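PDB 2YZ8: obscurin from Homo sapiens, which probably serves as a giant scaffolding and signalling protein of muscle, built from many domains, including the immunoglobulin-like one described here. Local coordinates for residues Y54-E59 with L63-R68; L28-S33 with V39-G44. All coordinates share one frame; numbering follows the deposited sequence.

Contact 1. Residues Y54-E59 with L63-R68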
loop_
_atom_site.group_PDB
_atom_site.type_symbol
_atom_site.label_atom_id
_atom_site.label_comp_id
_atom_site.label_asym_id
_atom_site.label_seq_id
_atom_site.Cartn_x
_atom_site.Cartn_y
_atom_site.Cartn_z
ATOM N N TYR A 54 4.055 8.009 -5.106
ATOM C CA TYR A 54 4.041 6.614 -4.701
ATOM C C TYR A 54 5.312 5.910 -5.132
ATOM O O TYR A 54 5.759 6.061 -6.272
ATOM C CB TYR A 54 2.835 5.886 -5.299
ATOM C CG TYR A 54 1.521 6.601 -5.097
ATOM C CD1 TYR A 54 0.863 6.562 -3.866
ATOM C CD2 TYR A 54 0.931 7.307 -6.139
ATOM C CE1 TYR A 54 -0.352 7.218 -3.682
ATOM C CE2 TYR A 54 -0.276 7.973 -5.964
ATOM C CZ TYR A 54 -0.909 7.923 -4.739
ATOM O OH TYR A 54 -2.101 8.574 -4.585
ATOM N N SER A 55 5.887 5.141 -4.214
ATOM C CA SER A 55 7.002 4.266 -4.538
ATOM C C SER A 55 6.553 2.830 -4.288
ATOM O O SER A 55 6.116 2.491 -3.179
ATOM C CB SER A 55 8.228 4.623 -3.695
ATOM O OG SER A 55 9.342 3.824 -4.043
ATOM N N LEU A 56 6.621 2.005 -5.333
ATOM C CA LEU A 56 6.189 0.611 -5.257
ATOM C C LEU A 56 7.420 -0.272 -5.177
ATOM O O LEU A 56 8.217 -0.307 -6.109
ATOM C CB LEU A 56 5.349 0.223 -6.478
ATOM C CG LEU A 56 3.908 0.717 -6.604
ATOM C CD1 LEU A 56 3.839 2.224 -6.825
ATOM C CD2 LEU A 56 3.225 -0.022 -7.738
ATOM N N ARG A 57 7.574 -0.967 -4.054
ATOM C CA ARG A 57 8.797 -1.715 -3.776
ATOM C C ARG A 57 8.518 -3.188 -3.520
ATOM O O ARG A 57 7.458 -3.547 -3.024
ATOM C CB ARG A 57 9.541 -1.092 -2.592
ATOM C CG ARG A 57 9.819 0.392 -2.774
ATOM C CD ARG A 57 10.479 1.017 -1.568
ATOM N NE ARG A 57 10.597 2.463 -1.750
ATOM C CZ ARG A 57 11.270 3.278 -0.943
ATOM N NH1 ARG A 57 11.905 2.802 0.123
ATOM N NH2 ARG A 57 11.309 4.579 -1.205
ATOM N N GLN A 58 9.475 -4.042 -3.871
ATOM C CA GLN A 58 9.342 -5.465 -3.594
ATOM C C GLN A 58 10.670 -6.014 -3.068
ATOM O O GLN A 58 11.738 -5.650 -3.561
ATOM C CB GLN A 58 8.863 -6.239 -4.835
ATOM C CG GLN A 58 8.596 -7.740 -4.576
ATOM C CD GLN A 58 7.655 -8.379 -5.586
ATOM O OE1 GLN A 58 7.106 -7.701 -6.451
ATOM N NE2 GLN A 58 7.445 -9.686 -5.460
ATOM N N GLU A 59 10.576 -6.847 -2.034
ATOM C CA GLU A 59 11.721 -7.551 -1.469
ATOM C C GLU A 59 11.335 -9.012 -1.253
ATOM O O GLU A 59 10.915 -9.402 -0.164
ATOM C CB GLU A 59 12.175 -6.885 -0.165
ATOM C CG GLU A 59 13.504 -7.397 0.378
ATOM N N LEU A 63 5.938 -7.025 0.090
ATOM C CA LEU A 63 5.471 -5.943 -0.767
ATOM C C LEU A 63 5.300 -4.668 0.047
ATOM O O LEU A 63 4.855 -4.703 1.193
ATOM C CB LEU A 63 4.139 -6.317 -1.424
ATOM C CG LEU A 63 4.140 -7.521 -2.370
ATOM C CD1 LEU A 63 2.710 -7.910 -2.684
ATOM C CD2 LEU A 63 4.927 -7.230 -3.641
ATOM N N GLU A 64 5.646 -3.541 -0.562
ATOM C CA GLU A 64 5.685 -2.274 0.151
ATOM C C GLU A 64 5.229 -1.130 -0.762
ATOM O O GLU A 64 5.688 -1.016 -1.904
ATOM C CB GLU A 64 7.114 -2.048 0.644
ATOM C CG GLU A 64 7.351 -0.786 1.442
ATOM C CD GLU A 64 8.812 -0.610 1.831
ATOM O OE1 GLU A 64 9.245 0.546 2.008
ATOM O OE2 GLU A 64 9.528 -1.626 1.959
ATOM N N LEU A 65 4.320 -0.302 -0.253
ATOM C CA LEU A 65 3.927 0.945 -0.916
ATOM C C LEU A 65 4.282 2.122 -0.021
ATOM O O LEU A 65 3.836 2.206 1.127
ATOM C CB LEU A 65 2.422 0.980 -1.242
ATOM C CG LEU A 65 1.847 2.320 -1.737
ATOM C CD1 LEU A 65 2.224 2.594 -3.193
ATOM C CD2 LEU A 65 0.332 2.393 -1.549
ATOM N N VAL A 66 5.086 3.029 -0.558
ATOM C CA VAL A 66 5.462 4.229 0.159
ATOM C C VAL A 66 4.652 5.389 -0.406
ATOM O O VAL A 66 4.667 5.647 -1.609
ATOM C CB VAL A 66 6.991 4.498 0.079
ATOM C CG1 VAL A 66 7.375 5.685 0.949
ATOM C CG2 VAL A 66 7.765 3.265 0.520
ATOM N N VAL A 67 3.914 6.052 0.476
ATOM C CA VAL A 67 3.149 7.241 0.127
ATOM C C VAL A 67 3.901 8.419 0.728
ATOM O O VAL A 67 3.883 8.613 1.941
ATOM C CB VAL A 67 1.712 7.189 0.704
ATOM C CG1 VAL A 67 0.866 8.322 0.138
ATOM C CG2 VAL A 67 1.060 5.844 0.415
ATOM N N ARG A 68 4.576 9.186 -0.119
ATOM C CA ARG A 68 5.420 10.283 0.340
ATOM C C ARG A 68 4.626 11.581 0.493
ATOM O O ARG A 68 3.520 11.703 -0.042
ATOM C CB ARG A 68 6.613 10.462 -0.600
ATOM C CG ARG A 68 7.644 9.346 -0.470
ATOM C CD ARG A 68 8.695 9.397 -1.560
ATOM N NE ARG A 68 8.196 8.835 -2.812
ATOM C CZ ARG A 68 8.959 8.278 -3.744
ATOM N NH1 ARG A 68 10.271 8.183 -3.577
ATOM N NH2 ARG A 68 8.403 7.801 -4.846
HETATM O O HOH W 1 8.709 5.708 -7.304
#

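Contact 2. Residues L28-S33 with V39-G44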
loop_
_atom_site.group_PDB
_atom_site.type_symbol
_atom_site.label_atom_id
_atom_site.label_comp_id
_atom_site.label_asym_id
_atom_site.label_seq_id
_atom_site.Cartn_x
_atom_site.Cartn_y
_atom_site.Cartn_z
ATOM N N LEU A 28 2.932 1.107 3.547
ATOM C CA LEU A 28 1.953 0.025 3.569
ATOM C C LEU A 28 2.623 -1.278 3.152
ATOM O O LEU A 28 3.213 -1.364 2.071
ATOM C CB LEU A 28 0.779 0.349 2.646
ATOM C CG LEU A 28 -0.204 1.417 3.133
ATOM C CD1 LEU A 28 0.470 2.754 3.430
ATOM C CD2 LEU A 28 -1.276 1.607 2.091
ATOM N N ARG A 29 2.531 -2.288 4.014
ATOM C CA ARG A 29 3.242 -3.550 3.797
ATOM C C ARG A 29 2.310 -4.756 3.805
ATOM O O ARG A 29 1.420 -4.857 4.653
ATOM C CB ARG A 29 4.307 -3.752 4.874
ATOM C CG ARG A 29 5.464 -2.770 4.842
ATOM C CD ARG A 29 6.448 -3.098 5.948
ATOM N NE ARG A 29 7.671 -2.304 5.873
ATOM C CZ ARG A 29 7.884 -1.178 6.550
ATOM N NH1 ARG A 29 9.034 -0.534 6.414
ATOM N NH2 ARG A 29 6.949 -0.689 7.359
ATOM N N CYS A 30 2.530 -5.671 2.865
ATOM C CA CYS A 30 1.876 -6.977 2.886
ATOM C C CYS A 30 2.823 -8.054 2.361
ATOM O O CYS A 30 3.927 -7.748 1.900
ATOM C CB CYS A 30 0.544 -6.967 2.119
ATOM S SG CYS A 30 0.663 -6.546 0.366
ATOM N N VAL A 31 2.404 -9.314 2.451
ATOM C CA VAL A 31 3.282 -10.438 2.108
ATOM C C VAL A 31 2.560 -11.488 1.263
ATOM O O VAL A 31 1.427 -11.867 1.568
ATOM C CB VAL A 31 3.857 -11.115 3.382
ATOM C CG1 VAL A 31 4.818 -12.234 3.017
ATOM C CG2 VAL A 31 4.559 -10.100 4.279
ATOM N N LEU A 32 3.224 -11.945 0.203
ATOM C CA LEU A 32 2.714 -13.015 -0.659
ATOM C C LEU A 32 3.180 -14.388 -0.169
ATOM O O LEU A 32 4.147 -14.485 0.591
ATOM C CB LEU A 32 3.212 -12.814 -2.099
ATOM C CG LEU A 32 2.785 -11.573 -2.884
ATOM C CD1 LEU A 32 3.764 -11.324 -4.045
ATOM C CD2 LEU A 32 1.352 -11.690 -3.382
ATOM N N SER A 33 2.504 -15.443 -0.626
ATOM C CA SER A 33 2.851 -16.829 -0.263
ATOM C C SER A 33 4.059 -17.370 -1.029
ATOM O O SER A 33 4.612 -18.418 -0.674
ATOM C CB SER A 33 1.646 -17.758 -0.450
ATOM O OG SER A 33 1.139 -17.676 -1.769
ATOM N N VAL A 39 2.507 -7.044 -8.892
ATOM C CA VAL A 39 1.308 -6.747 -8.135
ATOM C C VAL A 39 0.796 -5.375 -8.564
ATOM O O VAL A 39 1.545 -4.576 -9.133
ATOM C CB VAL A 39 1.548 -6.799 -6.606
ATOM C CG1 VAL A 39 1.957 -8.219 -6.177
ATOM C CG2 VAL A 39 2.598 -5.772 -6.183
ATOM N N LYS A 40 -0.483 -5.121 -8.320
ATOM C CA LYS A 40 -1.061 -3.809 -8.569
ATOM C C LYS A 40 -1.520 -3.218 -7.247
ATOM O O LYS A 40 -2.112 -3.915 -6.424
ATOM C CB LYS A 40 -2.226 -3.905 -9.557
ATOM C CG LYS A 40 -1.816 -4.398 -10.950
ATOM N N TRP A 41 -1.212 -1.943 -7.042
ATOM C CA TRP A 41 -1.687 -1.197 -5.881
ATOM C C TRP A 41 -2.773 -0.211 -6.303
ATOM O O TRP A 41 -2.718 0.352 -7.403
ATOM C CB TRP A 41 -0.534 -0.437 -5.228
ATOM C CG TRP A 41 0.475 -1.302 -4.515
ATOM C CD1 TRP A 41 1.588 -1.877 -5.049
ATOM C CD2 TRP A 41 0.472 -1.650 -3.123
ATOM N NE1 TRP A 41 2.277 -2.572 -4.082
ATOM C CE2 TRP A 41 1.612 -2.448 -2.890
ATOM C CE3 TRP A 41 -0.387 -1.367 -2.054
ATOM C CZ2 TRP A 41 1.919 -2.967 -1.627
ATOM C CZ3 TRP A 41 -0.082 -1.881 -0.798
ATOM C CH2 TRP A 41 1.060 -2.678 -0.598
ATOM N N CYS A 42 -3.755 -0.009 -5.431
ATOM C CA CYS A 42 -4.866 0.895 -5.710
ATOM C C CYS A 42 -5.153 1.826 -4.546
ATOM O O CYS A 42 -4.964 1.471 -3.388
ATOM C CB CYS A 42 -6.142 0.111 -6.014
ATOM S SG CYS A 42 -6.034 -0.915 -7.455
ATOM N N TYR A 43 -5.624 3.020 -4.872
ATOM C CA TYR A 43 -6.233 3.902 -3.895
ATOM C C TYR A 43 -7.705 4.018 -4.296
ATOM O O TYR A 43 -8.024 4.556 -5.358
ATOM C CB TYR A 43 -5.520 5.249 -3.909
ATOM C CG TYR A 43 -6.144 6.323 -3.055
ATOM C CD1 TYR A 43 -6.175 6.213 -1.665
ATOM C CD2 TYR A 43 -6.687 7.461 -3.639
ATOM C CE1 TYR A 43 -6.749 7.218 -0.873
ATOM C CE2 TYR A 43 -7.260 8.463 -2.864
ATOM C CZ TYR A 43 -7.283 8.335 -1.484
ATOM O OH TYR A 43 -7.843 9.334 -0.724
ATOM N N GLY A 44 -8.590 3.494 -3.448
ATOM C CA GLY A 44 -9.983 3.257 -3.843
ATOM C C GLY A 44 -10.007 2.315 -5.041
ATOM O O GLY A 44 -9.438 1.211 -4.991
#

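Contact 1. Residues Y54-E59 with L63-R68
Ser-55 and Val-66 face each other as an antiparallel hydrogen-bonded pair in the hairpin of strands 54-59 and 62-67, the D and E strands of the I-set immunoglobulin fold. Val-66 N gives an almost straight bond to Ser-55 O (2.9 Å, 176°), and Ser-55 N returns one to Val-66 O. Arg-57 and Glu-64 make the next pair of this kind, again joined through both backbones.

On the face that carries these four residues, the extended Arg-57 chain brings its guanidinium across Val-66, whose CG2 sits 3.7 Å from NE and over the centre of the plane. Glu-64 OE1 lies 4.0 Å from Arg-57 NH1 but well out of that plane, giving a long salt bridge of charges alone. What steadies the guanidinium is Ser-55: its OG, anti to N (chi1 -177°) and thus turned along the strand, accepts from Arg-57 NE at 2.9 Å, within the guanidinium plane. With an alanine here, Arg-57 NE would lose this acceptor and the guanidinium would probably be freer to swing off Val-66.

Ser-55 CB lies above one face of a second guanidinium, that of Arg-68, nearer its border than its middle and 3.4 Å from Arg-68 NH2. A water accepts from that NH2 and donates to Tyr-54 O, linking the two across the hairpin.

The other face is largely apolar. Leu-65 CD1 touches Tyr-54 CB and, also at 4.0 Å, Leu-56 CD1; beyond them Leu-65 and Val-67 reach Tyr-78 of strand 76-82. Toward the turn, Gln-58 runs alongside Leu-63, with its NE2 bonded to the carbonyls of Ala-36 and Gly-60, and its CD rests 3.5 Å from Leu-63 CD2.

Contact 2. Residues L28-S33 with V39-G44
Trp-41 reaches from strand 40-43 to Leu-28 and Cys-30 on strand 26-32, crossing an interior so wide that Leu-28 CA and Trp-41 CA are 10.2 Å apart. Its CB directs the side chain toward that strand, and CG stands anti to the carbonyl carbon (chi1 -71°). From there chi2 of 89° sets the indole plane roughly square to the CA-CB-CG plane. On the five-membered ring, Trp-41 CD1 packs 3.7 Å from Leu-56 CD2, while NE1 passes near CG2 of Val-39, two residues earlier in its own chain. The fused bond comes next: Trp-41 CD2 lies 3.8 Å from Leu-65 CB, which sits on the side of the ring plane away from Cys-30.

Here the indole bridges the two sheets of the immunoglobulin sandwich, in the manner of the core tryptophan on the C strand of this fold. Farther out, Trp-41 CZ3 meets Leu-28 CB at 4.2 Å. Trp-41 CH2, at the far end of the ring, is shared between two neighbours: Leu-28 O approaches it to 3.7 Å and Cys-30 SG to 4.0 Å, from opposite sides of the ring plane. The sulfur makes an oblique sulfur-aromatic contact with the six-membered ring, 50° off its normal. It is held between the backbone N and carbonyl carbon of its own residue, the crowded position for a first torsion, and it also packs against Cys-80 of strand 76-82. The Leu-28 carbonyl has its polar partner elsewhere, in the backbone of Leu-65.

Toward the end of strand 26-32 the gap is bridged by aliphatic groups instead. Leu-32 and Val-39 come from opposing backbones and pass side by side, with Leu-32 CD1 4.2 Å from Val-39 CG1.

In the fold
From the N terminus the chain passes strands 11-13 and 18-21, then runs through strand 26-32, turns, and crosses to the other sheet as strand 40-43; contact 2 closes that connection between the sheets. It then passes strand 46-47 and returns to the first sheet, where the short turn between 54-59 and 63-68 is closed by contact 1. The two contacts thus follow in series, neither nested nor crossed, with centres about 9 Å apart. They meet because strand 62-67 lies beside strand 26-32, where Leu-63 N probably bonds to Cys-30 O. Contact 1 adds the outermost strand, 54-59, to one sheet, and contact 2 ties that sheet to the opposing one.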